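Local coordinates for protein domain of unknown function (Pectobacterium atrosepticum SCRI1043, PDB 3CJL) that is of unknown function but forms a two-subunit assembly in which a beta hairpin of one copy pairs with a strand of the other, at residues 3-8 with 21-26. Residues are numbered along the deposited sequence; the frame is centred on the assembly and turned at random.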
# COMPACT_ATOMS: atom_id res chain seq x y z
N GLY A 3 0.19 17.31 5.79
CA GLY A 3 0.77 16.55 4.70
C GLY A 3 2.26 16.35 4.92
O GLY A 3 2.96 17.29 5.29
N ASN A 4 2.73 15.13 4.75
CA ASN A 4 4.15 14.80 4.82
C ASN A 4 4.54 14.25 3.45
O ASN A 4 3.87 13.36 2.93
CB ASN A 4 4.40 13.74 5.90
CG ASN A 4 3.98 14.21 7.30
OD1 ASN A 4 2.85 13.99 7.74
ND2 ASN A 4 4.89 14.81 8.00
N ILE A 5 5.63 14.76 2.89
CA ILE A 5 6.07 14.43 1.53
C ILE A 5 7.17 13.37 1.57
O ILE A 5 8.14 13.50 2.31
CB ILE A 5 6.56 15.68 0.77
CG1 ILE A 5 5.48 16.78 0.78
CG2 ILE A 5 6.88 15.33 -0.66
CD1 ILE A 5 6.01 18.15 0.31
N TYR A 6 6.98 12.32 0.79
CA TYR A 6 7.93 11.22 0.72
C TYR A 6 8.27 10.98 -0.72
O TYR A 6 7.47 11.32 -1.59
CB TYR A 6 7.33 9.92 1.30
CG TYR A 6 6.86 10.06 2.73
CD1 TYR A 6 7.72 9.84 3.79
CD2 TYR A 6 5.55 10.45 3.01
CE1 TYR A 6 7.29 10.01 5.11
CE2 TYR A 6 5.11 10.63 4.34
CZ TYR A 6 5.99 10.40 5.37
OH TYR A 6 5.57 10.57 6.67
N GLN A 7 9.47 10.45 -0.96
CA GLN A 7 9.80 9.86 -2.25
C GLN A 7 9.74 8.34 -2.06
O GLN A 7 10.36 7.80 -1.16
CB GLN A 7 11.19 10.24 -2.74
CG GLN A 7 11.45 9.87 -4.22
CD GLN A 7 10.70 10.76 -5.21
OE1 GLN A 7 10.20 11.82 -4.85
NE2 GLN A 7 10.62 10.32 -6.46
N ILE A 8 8.99 7.67 -2.94
CA ILE A 8 8.86 6.23 -2.90
C ILE A 8 9.58 5.64 -4.12
O ILE A 8 9.28 6.00 -5.26
CB ILE A 8 7.38 5.76 -2.95
CG1 ILE A 8 6.49 6.55 -1.98
CG2 ILE A 8 7.29 4.24 -2.76
CD1 ILE A 8 6.95 6.56 -0.59
N SER A 21 10.13 5.55 -9.33
CA SER A 21 10.25 6.51 -8.25
C SER A 21 9.20 7.59 -8.43
O SER A 21 9.05 8.15 -9.53
CB SER A 21 11.64 7.12 -8.22
OG SER A 21 11.88 7.77 -6.99
N PHE A 22 8.49 7.89 -7.35
CA PHE A 22 7.47 8.93 -7.36
C PHE A 22 7.36 9.63 -6.02
O PHE A 22 7.70 9.06 -4.98
CB PHE A 22 6.11 8.35 -7.79
CG PHE A 22 5.57 7.30 -6.88
CD1 PHE A 22 5.99 6.00 -6.98
CD2 PHE A 22 4.61 7.62 -5.92
CE1 PHE A 22 5.49 5.01 -6.15
CE2 PHE A 22 4.11 6.64 -5.09
CZ PHE A 22 4.56 5.33 -5.21
N GLU A 23 6.93 10.88 -6.06
CA GLU A 23 6.72 11.65 -4.85
C GLU A 23 5.30 11.37 -4.38
O GLU A 23 4.39 11.23 -5.19
CB GLU A 23 6.86 13.13 -5.08
CG GLU A 23 6.57 13.96 -3.84
CD GLU A 23 6.78 15.42 -4.10
OE1 GLU A 23 7.93 15.84 -4.10
OE2 GLU A 23 5.78 16.14 -4.29
N PHE A 24 5.13 11.29 -3.08
CA PHE A 24 3.81 11.08 -2.54
C PHE A 24 3.63 11.71 -1.18
O PHE A 24 4.53 11.71 -0.37
CB PHE A 24 3.49 9.59 -2.52
CG PHE A 24 2.04 9.32 -2.45
CD1 PHE A 24 1.19 9.76 -3.48
CD2 PHE A 24 1.50 8.66 -1.35
CE1 PHE A 24 -0.19 9.55 -3.41
CE2 PHE A 24 0.13 8.42 -1.28
CZ PHE A 24 -0.71 8.88 -2.31
N SER A 25 2.46 12.28 -0.97
CA SER A 25 2.14 12.99 0.26
C SER A 25 1.14 12.17 1.08
O SER A 25 0.19 11.68 0.51
CB SER A 25 1.56 14.36 -0.09
OG SER A 25 1.23 15.09 1.08
N LEU A 26 1.39 12.00 2.38
CA LEU A 26 0.47 11.33 3.30
C LEU A 26 0.12 12.33 4.38
O LEU A 26 0.96 13.11 4.79
CB LEU A 26 1.09 10.10 3.97
CG LEU A 26 1.62 8.96 3.08
CD1 LEU A 26 2.37 7.95 3.94
CD2 LEU A 26 0.51 8.29 2.27
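I8 CB lies over one face of the F22 ring, offset toward the rim, 3.9 Å from the centroid in a CH-pi contact. F22 reaches this place because chi1, 62°, sets CG between its backbone N and carbonyl carbon, which swings the ring across to the neighbouring strand. The backbones of the two residues share two hydrogen bonds, I8 N to F22 O at 2.8 Å and F22 N to I8 O at 2.9 Å. Y6 with F24 and N4 with L26 repeat this hydrogen-bonded pairing. L26 places CD1 3.9 Å from Y6 CE2, and the two side chains cross at about a right angle. Y6 OH is hydrogen-bonded to L30 N, while F24 and L26 pack on helix 45-64. I5, Q7, E23 and S25 lie on the other face. There the Q7 chain, bent at chi2, lets NE2 donate a hydrogen bond to S21 OG at 2.9 Å, nearly straight at 174° and in the amide plane. I5 CG2 rests 3.4 Å from E23 CD, and E23 OE1 forms a salt bridge with K13 of the second subunit. The arrangement is an antiparallel beta hairpin whose sheet continues across the dimer interface through residues 6-8.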